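Local coordinates for protein siroheme decarboxylase (Hydrogenobacter thermophilus, PDB 4CH7) that decarboxylates siroheme to 12,18-didecarboxysiroheme, probably by way of the monodecarboxylated intermediate, in the biosynthesis of heme d1, at residues K14-L26 against G181-Y193. Residues are numbered along the deposited sequence; the frame is centred on the assembly and turned at random.
Sequences KDIPLVKEPFSVL and GSFPLVERPFLEY
Two groups meet at the carbonyl oxygen of Glu-187: a water that donates to it and, in a CA-H...O contact, CA of Glu-21, 3.6 Å from that O. The same water accepts a weak bond from Phe-23 N. A second water joins the segments again, donating to Lys-20 O at 2.6 Å and accepting from Phe-190 N. Between these bridges the rings of Pro-22 and Pro-189 reach toward each other and touch CG to CG at 3.5 Å. The two loops, each with its inverse gamma turn (centred on Leu-18 and Leu-185) and its Pro-Phe pair, are equivalent parts of the two HTH domains, and the phenylalanine of each pair, Phe-23 or Phe-190, packs against the facing loop. With CG anti to its carbonyl carbon (chi1 -63°), Phe-23 sets its ring edge on Val-186 O, CD2 to O 3.2 Å, and CZ against Leu-185 CD2; Phe-190 in turn brings CE2 to 3.1 Å from Val-19 O, but obliquely, and CZ to Leu-18 CD2. Glu-21 CG lies 3.8 Å from Arg-188 CD; with an alanine here that methylene would probably lose cover and the guanidinium, salt-bridged to Glu-201, a nearby negative charge. Helix 201-213 also packs on Phe-190, as helix 34-47 does on Phe-23.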
ATOM      1  N   LYS A  14      -6.906  -8.788 -14.483  1.00 52.10           N
ATOM      2  CA  LYS A  14      -8.309  -8.504 -14.215  1.00 56.90           C
ATOM      3  C   LYS A  14      -8.711  -9.246 -12.950  1.00 62.56           C
ATOM      4  O   LYS A  14      -8.046 -10.205 -12.553  1.00 61.79           O
ATOM      5  CB  LYS A  14      -9.184  -8.951 -15.387  1.00 60.27           C
ATOM      6  CG  LYS A  14      -8.797  -8.333 -16.721  1.00 59.88           C
ATOM      7  CD  LYS A  14      -9.830  -8.629 -17.799  1.00 63.05           C
ATOM      8  CE  LYS A  14     -11.156  -7.949 -17.505  1.00 73.12           C
ATOM      9  NZ  LYS A  14     -12.095  -8.030 -18.662  1.00 80.94           N
ATOM     10  N   ASP A  15      -9.785  -8.798 -12.306  1.00 63.91           N
ATOM     11  CA  ASP A  15     -10.278  -9.465 -11.107  1.00 60.28           C
ATOM     12  C   ASP A  15     -10.623 -10.919 -11.415  1.00 64.00           C
ATOM     13  O   ASP A  15     -11.362 -11.206 -12.355  1.00 67.11           O
ATOM     14  CB  ASP A  15     -11.498  -8.734 -10.548  1.00 60.32           C
ATOM     15  CG  ASP A  15     -11.983  -9.324  -9.236  1.00 66.86           C
ATOM     16  OD1 ASP A  15     -11.192 -10.014  -8.557  1.00 62.08           O
ATOM     17  OD2 ASP A  15     -13.156  -9.088  -8.879  1.00 62.89           O
ATOM     18  N   ILE A  16     -10.062 -11.830 -10.626  1.00 60.58           N
ATOM     19  CA  ILE A  16     -10.272 -13.257 -10.823  1.00 57.71           C
ATOM     20  C   ILE A  16     -11.528 -13.709 -10.087  1.00 54.85           C
ATOM     21  O   ILE A  16     -11.653 -13.490  -8.882  1.00 61.45           O
ATOM     22  CB  ILE A  16      -9.039 -14.051 -10.364  1.00 53.53           C
ATOM     23  CG1 ILE A  16      -7.829 -13.648 -11.205  1.00 57.30           C
ATOM     24  CG2 ILE A  16      -9.273 -15.548 -10.467  1.00 53.27           C
ATOM     25  CD1 ILE A  16      -6.599 -14.446 -10.908  1.00 58.71           C
ATOM     26  N   PRO A  17     -12.465 -14.342 -10.819  1.00 48.37           N
ATOM     27  CA  PRO A  17     -13.801 -14.657 -10.293  1.00 51.98           C
ATOM     28  C   PRO A  17     -13.790 -15.519  -9.036  1.00 45.29           C
ATOM     29  O   PRO A  17     -12.989 -16.448  -8.920  1.00 42.49           O
ATOM     30  CB  PRO A  17     -14.467 -15.419 -11.447  1.00 50.76           C
ATOM     31  CG  PRO A  17     -13.337 -15.911 -12.305  1.00 53.28           C
ATOM     32  CD  PRO A  17     -12.285 -14.845 -12.194  1.00 53.53           C
ATOM     33  N   LEU A  18     -14.684 -15.202  -8.104  1.00 45.03           N
ATOM     34  CA  LEU A  18     -14.838 -15.987  -6.890  1.00 44.57           C
ATOM     35  C   LEU A  18     -15.697 -17.213  -7.165  1.00 39.30           C
ATOM     36  O   LEU A  18     -16.884 -17.245  -6.839  1.00 39.84           O
ATOM     37  CB  LEU A  18     -15.450 -15.135  -5.778  1.00 43.52           C
ATOM     38  CG  LEU A  18     -14.601 -13.940  -5.343  1.00 44.37           C
ATOM     39  CD1 LEU A  18     -15.387 -13.021  -4.430  1.00 51.00           C
ATOM     40  CD2 LEU A  18     -13.348 -14.423  -4.651  1.00 46.94           C
ATOM     41  N   VAL A  19     -15.087 -18.213  -7.792  1.00 35.90           N
ATOM     42  CA  VAL A  19     -15.741 -19.486  -8.050  1.00 38.84           C
ATOM     43  C   VAL A  19     -14.786 -20.582  -7.602  1.00 33.71           C
ATOM     44  O   VAL A  19     -13.648 -20.294  -7.229  1.00 38.41           O
ATOM     45  CB  VAL A  19     -16.086 -19.656  -9.541  1.00 41.25           C
ATOM     46  CG1 VAL A  19     -16.960 -18.513 -10.020  1.00 40.16           C
ATOM     47  CG2 VAL A  19     -14.824 -19.721 -10.373  1.00 37.61           C
ATOM     48  N   LYS A  20     -15.240 -21.832  -7.632  1.00 37.98           N
ATOM     49  CA  LYS A  20     -14.406 -22.939  -7.179  1.00 37.19           C
ATOM     50  C   LYS A  20     -13.238 -23.192  -8.128  1.00 38.38           C
ATOM     51  O   LYS A  20     -12.141 -23.537  -7.691  1.00 39.69           O
ATOM     52  CB  LYS A  20     -15.237 -24.208  -7.012  1.00 40.26           C
ATOM     53  CG  LYS A  20     -16.330 -24.088  -5.959  1.00 41.23           C
ATOM     54  CD  LYS A  20     -17.092 -25.392  -5.810  1.00 42.69           C
ATOM     55  CE  LYS A  20     -18.212 -25.253  -4.791  1.00 50.35           C
ATOM     56  NZ  LYS A  20     -19.018 -26.498  -4.688  1.00 44.34           N
ATOM     57  N   GLU A  21     -13.478 -23.018  -9.425  1.00 37.80           N
ATOM     58  CA  GLU A  21     -12.444 -23.233 -10.434  1.00 39.91           C
ATOM     59  C   GLU A  21     -12.279 -22.005 -11.327  1.00 44.26           C
ATOM     60  O   GLU A  21     -12.702 -22.012 -12.484  1.00 37.79           O
ATOM     61  CB  GLU A  21     -12.766 -24.470 -11.281  1.00 42.87           C
ATOM     62  CG  GLU A  21     -12.938 -25.750 -10.469  1.00 47.52           C
ATOM     63  CD  GLU A  21     -13.310 -26.948 -11.323  1.00 53.77           C
ATOM     64  OE1 GLU A  21     -13.146 -26.880 -12.558  1.00 55.58           O
ATOM     65  OE2 GLU A  21     -13.763 -27.960 -10.752  1.00 52.29           O
ATOM     66  N   PRO A  22     -11.638 -20.950 -10.792  1.00 38.58           N
ATOM     67  CA  PRO A  22     -11.498 -19.672 -11.502  1.00 36.76           C
ATOM     68  C   PRO A  22     -10.570 -19.769 -12.706  1.00 44.80           C
ATOM     69  O   PRO A  22     -10.753 -19.028 -13.669  1.00 41.31           O
ATOM     70  CB  PRO A  22     -10.896 -18.749 -10.439  1.00 37.62           C
ATOM     71  CG  PRO A  22     -10.150 -19.666  -9.516  1.00 40.53           C
ATOM     72  CD  PRO A  22     -10.970 -20.929  -9.476  1.00 39.59           C
ATOM     73  N   PHE A  23      -9.592 -20.667 -12.652  1.00 41.62           N
ATOM     74  CA  PHE A  23      -8.660 -20.835 -13.759  1.00 42.35           C
ATOM     75  C   PHE A  23      -9.269 -21.659 -14.891  1.00 44.98           C
ATOM     76  O   PHE A  23      -8.818 -21.586 -16.033  1.00 47.15           O
ATOM     77  CB  PHE A  23      -7.354 -21.463 -13.272  1.00 36.40           C
ATOM     78  CG  PHE A  23      -6.604 -20.609 -12.290  1.00 41.77           C
ATOM     79  CD1 PHE A  23      -6.153 -19.348 -12.654  1.00 46.65           C
ATOM     80  CD2 PHE A  23      -6.342 -21.071 -11.008  1.00 48.88           C
ATOM     81  CE1 PHE A  23      -5.459 -18.551 -11.751  1.00 47.03           C
ATOM     82  CE2 PHE A  23      -5.647 -20.285 -10.099  1.00 47.26           C
ATOM     83  CZ  PHE A  23      -5.206 -19.023 -10.472  1.00 46.43           C
ATOM     84  N   SER A  24     -10.290 -22.445 -14.568  1.00 44.83           N
ATOM     85  CA  SER A  24     -11.070 -23.138 -15.586  1.00 45.22           C
ATOM     86  C   SER A  24     -11.830 -22.096 -16.406  1.00 46.58           C
ATOM     87  O   SER A  24     -11.896 -22.174 -17.635  1.00 48.08           O
ATOM     88  CB  SER A  24     -12.042 -24.123 -14.933  1.00 43.19           C
ATOM     89  OG  SER A  24     -12.582 -25.024 -15.879  1.00 56.39           O
ATOM     90  N   VAL A  25     -12.384 -21.109 -15.704  1.00 42.19           N
ATOM     91  CA  VAL A  25     -13.110 -20.008 -16.332  1.00 37.57           C
ATOM     92  C   VAL A  25     -12.186 -19.143 -17.194  1.00 46.57           C
ATOM     93  O   VAL A  25     -12.519 -18.821 -18.334  1.00 39.58           O
ATOM     94  CB  VAL A  25     -13.808 -19.127 -15.279  1.00 40.46           C
ATOM     95  CG1 VAL A  25     -14.484 -17.936 -15.936  1.00 48.78           C
ATOM     96  CG2 VAL A  25     -14.817 -19.941 -14.492  1.00 41.85           C
ATOM     97  N   LEU A  26     -11.030 -18.772 -16.644  1.00 41.48           N
ATOM     98  CA  LEU A  26     -10.035 -17.998 -17.384  1.00 45.56           C
ATOM     99  C   LEU A  26      -9.541 -18.768 -18.606  1.00 42.48           C
ATOM    100  O   LEU A  26      -9.352 -18.192 -19.677  1.00 45.95           O
ATOM    101  CB  LEU A  26      -8.850 -17.627 -16.489  1.00 40.73           C
ATOM    102  CG  LEU A  26      -9.102 -16.744 -15.266  1.00 49.60           C
ATOM    103  CD1 LEU A  26      -7.793 -16.222 -14.693  1.00 48.03           C
ATOM    104  CD2 LEU A  26     -10.031 -15.599 -15.602  1.00 48.24           C
ATOM    105  N   GLY A 181      -2.085 -14.032   1.210  1.00 52.19           N
ATOM    106  CA  GLY A 181      -0.832 -14.380   0.556  1.00 53.56           C
ATOM    107  C   GLY A 181      -0.968 -14.794  -0.896  1.00 55.37           C
ATOM    108  O   GLY A 181      -1.937 -14.431  -1.561  1.00 53.74           O
ATOM    109  N   SER A 182       0.012 -15.549  -1.387  1.00 52.70           N
ATOM    110  CA  SER A 182       0.013 -16.017  -2.772  1.00 60.30           C
ATOM    111  C   SER A 182      -1.198 -16.885  -3.087  1.00 51.18           C
ATOM    112  O   SER A 182      -1.454 -17.875  -2.404  1.00 47.83           O
ATOM    113  CB  SER A 182       1.290 -16.808  -3.068  1.00 55.69           C
ATOM    114  OG  SER A 182       2.428 -15.970  -3.116  1.00 69.54           O
ATOM    115  N   PHE A 183      -1.938 -16.508  -4.127  1.00 50.05           N
ATOM    116  CA  PHE A 183      -3.076 -17.294  -4.581  1.00 45.50           C
ATOM    117  C   PHE A 183      -2.565 -18.573  -5.224  1.00 48.56           C
ATOM    118  O   PHE A 183      -1.787 -18.519  -6.179  1.00 51.75           O
ATOM    119  CB  PHE A 183      -3.905 -16.494  -5.583  1.00 49.75           C
ATOM    120  CG  PHE A 183      -5.282 -17.047  -5.819  1.00 50.20           C
ATOM    121  CD1 PHE A 183      -6.212 -17.098  -4.784  1.00 47.99           C
ATOM    122  CD2 PHE A 183      -5.660 -17.487  -7.080  1.00 44.41           C
ATOM    123  CE1 PHE A 183      -7.486 -17.598  -4.999  1.00 48.28           C
ATOM    124  CE2 PHE A 183      -6.931 -17.987  -7.305  1.00 41.80           C
ATOM    125  CZ  PHE A 183      -7.848 -18.039  -6.260  1.00 46.76           C
ATOM    126  N   PRO A 184      -2.992 -19.730  -4.692  1.00 46.38           N
ATOM    127  CA  PRO A 184      -2.531 -21.027  -5.196  1.00 41.94           C
ATOM    128  C   PRO A 184      -2.815 -21.186  -6.685  1.00 47.44           C
ATOM    129  O   PRO A 184      -3.934 -20.918  -7.125  1.00 41.29           O
ATOM    130  CB  PRO A 184      -3.374 -22.029  -4.400  1.00 49.62           C
ATOM    131  CG  PRO A 184      -3.771 -21.301  -3.149  1.00 45.73           C
ATOM    132  CD  PRO A 184      -3.955 -19.873  -3.582  1.00 46.40           C
ATOM    133  N   LEU A 185      -1.813 -21.609  -7.449  1.00 47.52           N
ATOM    134  CA  LEU A 185      -2.006 -21.848  -8.870  1.00 49.05           C
ATOM    135  C   LEU A 185      -2.434 -23.293  -9.092  1.00 49.88           C
ATOM    136  O   LEU A 185      -1.676 -24.106  -9.623  1.00 43.92           O
ATOM    137  CB  LEU A 185      -0.741 -21.511  -9.660  1.00 44.79           C
ATOM    138  CG  LEU A 185      -0.299 -20.049  -9.563  1.00 51.53           C
ATOM    139  CD1 LEU A 185       0.804 -19.726 -10.557  1.00 55.69           C
ATOM    140  CD2 LEU A 185      -1.484 -19.125  -9.758  1.00 52.68           C
ATOM    141  N   VAL A 186      -3.658 -23.598  -8.668  1.00 44.15           N
ATOM    142  CA  VAL A 186      -4.206 -24.945  -8.760  1.00 44.37           C
ATOM    143  C   VAL A 186      -5.642 -24.902  -9.272  1.00 39.12           C
ATOM    144  O   VAL A 186      -6.224 -23.828  -9.423  1.00 43.11           O
ATOM    145  CB  VAL A 186      -4.170 -25.660  -7.393  1.00 46.46           C
ATOM    146  CG1 VAL A 186      -2.742 -25.975  -6.990  1.00 50.25           C
ATOM    147  CG2 VAL A 186      -4.847 -24.812  -6.330  1.00 42.05           C
ATOM    148  N   GLU A 187      -6.202 -26.077  -9.534  1.00 43.50           N
ATOM    149  CA  GLU A 187      -7.558 -26.195 -10.053  1.00 46.50           C
ATOM    150  C   GLU A 187      -8.593 -25.723  -9.035  1.00 42.70           C
ATOM    151  O   GLU A 187      -9.612 -25.132  -9.397  1.00 42.61           O
ATOM    152  CB  GLU A 187      -7.826 -27.646 -10.455  1.00 46.11           C
ATOM    153  CG  GLU A 187      -9.270 -27.961 -10.803  1.00 63.36           C
ATOM    154  CD  GLU A 187      -9.392 -29.189 -11.679  1.00 77.09           C
ATOM    155  OE1 GLU A 187      -8.619 -29.296 -12.652  1.00 84.42           O
ATOM    156  OE2 GLU A 187     -10.262 -30.041 -11.401  1.00 74.55           O
ATOM    157  N   ARG A 188      -8.319 -25.979  -7.760  1.00 42.05           N
ATOM    158  CA  ARG A 188      -9.239 -25.609  -6.690  1.00 38.10           C
ATOM    159  C   ARG A 188      -8.526 -24.761  -5.642  1.00 44.82           C
ATOM    160  O   ARG A 188      -8.227 -25.243  -4.547  1.00 48.37           O
ATOM    161  CB  ARG A 188      -9.831 -26.863  -6.046  1.00 38.54           C
ATOM    162  CG  ARG A 188     -10.610 -27.736  -7.014  1.00 40.52           C
ATOM    163  CD  ARG A 188     -12.063 -27.299  -7.112  1.00 44.33           C
ATOM    164  NE  ARG A 188     -12.791 -27.617  -5.887  1.00 53.04           N
ATOM    165  CZ  ARG A 188     -13.360 -28.794  -5.646  1.00 64.70           C
ATOM    166  NH1 ARG A 188     -13.292 -29.764  -6.547  1.00 47.41           N
ATOM    167  NH2 ARG A 188     -13.999 -29.005  -4.504  1.00 50.06           N
ATOM    168  N   PRO A 189      -8.275 -23.480  -5.969  1.00 37.82           N
ATOM    169  CA  PRO A 189      -7.432 -22.600  -5.148  1.00 43.13           C
ATOM    170  C   PRO A 189      -8.096 -22.089  -3.870  1.00 44.98           C
ATOM    171  O   PRO A 189      -7.436 -21.405  -3.090  1.00 40.12           O
ATOM    172  CB  PRO A 189      -7.141 -21.428  -6.089  1.00 40.39           C
ATOM    173  CG  PRO A 189      -8.341 -21.370  -6.992  1.00 41.49           C
ATOM    174  CD  PRO A 189      -8.780 -22.799  -7.178  1.00 38.92           C
ATOM    175  N   PHE A 190      -9.371 -22.403  -3.664  1.00 39.63           N
ATOM    176  CA  PHE A 190     -10.058 -22.008  -2.440  1.00 44.50           C
ATOM    177  C   PHE A 190     -10.236 -23.195  -1.497  1.00 41.47           C
ATOM    178  O   PHE A 190     -10.646 -23.028  -0.348  1.00 45.24           O
ATOM    179  CB  PHE A 190     -11.428 -21.410  -2.761  1.00 36.50           C
ATOM    180  CG  PHE A 190     -11.366 -20.090  -3.472  1.00 41.02           C
ATOM    181  CD1 PHE A 190     -11.110 -18.925  -2.767  1.00 40.94           C
ATOM    182  CD2 PHE A 190     -11.578 -20.013  -4.843  1.00 40.19           C
ATOM    183  CE1 PHE A 190     -11.052 -17.697  -3.416  1.00 36.13           C
ATOM    184  CE2 PHE A 190     -11.523 -18.791  -5.503  1.00 45.26           C
ATOM    185  CZ  PHE A 190     -11.262 -17.631  -4.787  1.00 38.56           C
ATOM    186  N   LEU A 191      -9.925 -24.392  -1.991  1.00 41.58           N
ATOM    187  CA  LEU A 191     -10.177 -25.627  -1.248  1.00 45.09           C
ATOM    188  C   LEU A 191      -9.364 -25.750   0.040  1.00 50.72           C
ATOM    189  O   LEU A 191      -9.928 -25.965   1.113  1.00 45.38           O
ATOM    190  CB  LEU A 191      -9.943 -26.853  -2.132  1.00 41.54           C
ATOM    191  CG  LEU A 191     -10.263 -28.186  -1.455  1.00 54.33           C
ATOM    192  CD1 LEU A 191     -11.690 -28.175  -0.941  1.00 56.07           C
ATOM    193  CD2 LEU A 191     -10.041 -29.355  -2.399  1.00 54.96           C
ATOM    194  N   GLU A 192      -8.043 -25.633  -0.069  1.00 44.04           N
ATOM    195  CA  GLU A 192      -7.177 -25.737   1.103  1.00 50.75           C
ATOM    196  C   GLU A 192      -7.488 -24.669   2.145  1.00 49.73           C
ATOM    197  O   GLU A 192      -7.495 -24.952   3.346  1.00 48.15           O
ATOM    198  CB  GLU A 192      -5.699 -25.684   0.708  1.00 58.21           C
ATOM    199  CG  GLU A 192      -5.115 -27.038   0.337  1.00 64.86           C
ATOM    200  CD  GLU A 192      -5.432 -28.112   1.363  1.00 68.77           C
ATOM    201  OE1 GLU A 192      -5.275 -27.856   2.575  1.00 72.32           O
ATOM    202  OE2 GLU A 192      -5.847 -29.214   0.954  1.00 75.47           O
ATOM    203  N   TYR A 193      -7.746 -23.449   1.679  1.00 43.39           N
ATOM    204  CA  TYR A 193      -8.177 -22.359   2.550  1.00 46.95           C
ATOM    205  C   TYR A 193      -9.433 -22.752   3.319  1.00 49.05           C
ATOM    206  O   TYR A 193      -9.525 -22.554   4.528  1.00 38.86           O
ATOM    207  CB  TYR A 193      -8.472 -21.102   1.727  1.00 40.29           C
ATOM    208  CG  TYR A 193      -7.253 -20.388   1.182  1.00 45.99           C
ATOM    209  CD1 TYR A 193      -6.005 -20.553   1.765  1.00 46.88           C
ATOM    210  CD2 TYR A 193      -7.356 -19.539   0.087  1.00 50.83           C
ATOM    211  CE1 TYR A 193      -4.893 -19.898   1.269  1.00 50.53           C
ATOM    212  CE2 TYR A 193      -6.248 -18.880  -0.414  1.00 50.43           C
ATOM    213  CZ  TYR A 193      -5.020 -19.064   0.181  1.00 48.48           C
ATOM    214  OH  TYR A 193      -3.915 -18.410  -0.314  1.00 47.50           O
TER
HETATM  215  O   HOH W   1     -11.530 -23.722  -5.137  1.00 39.65           O
HETATM  216  O   HOH W   2      -9.493 -23.513 -11.779  1.00 40.58           O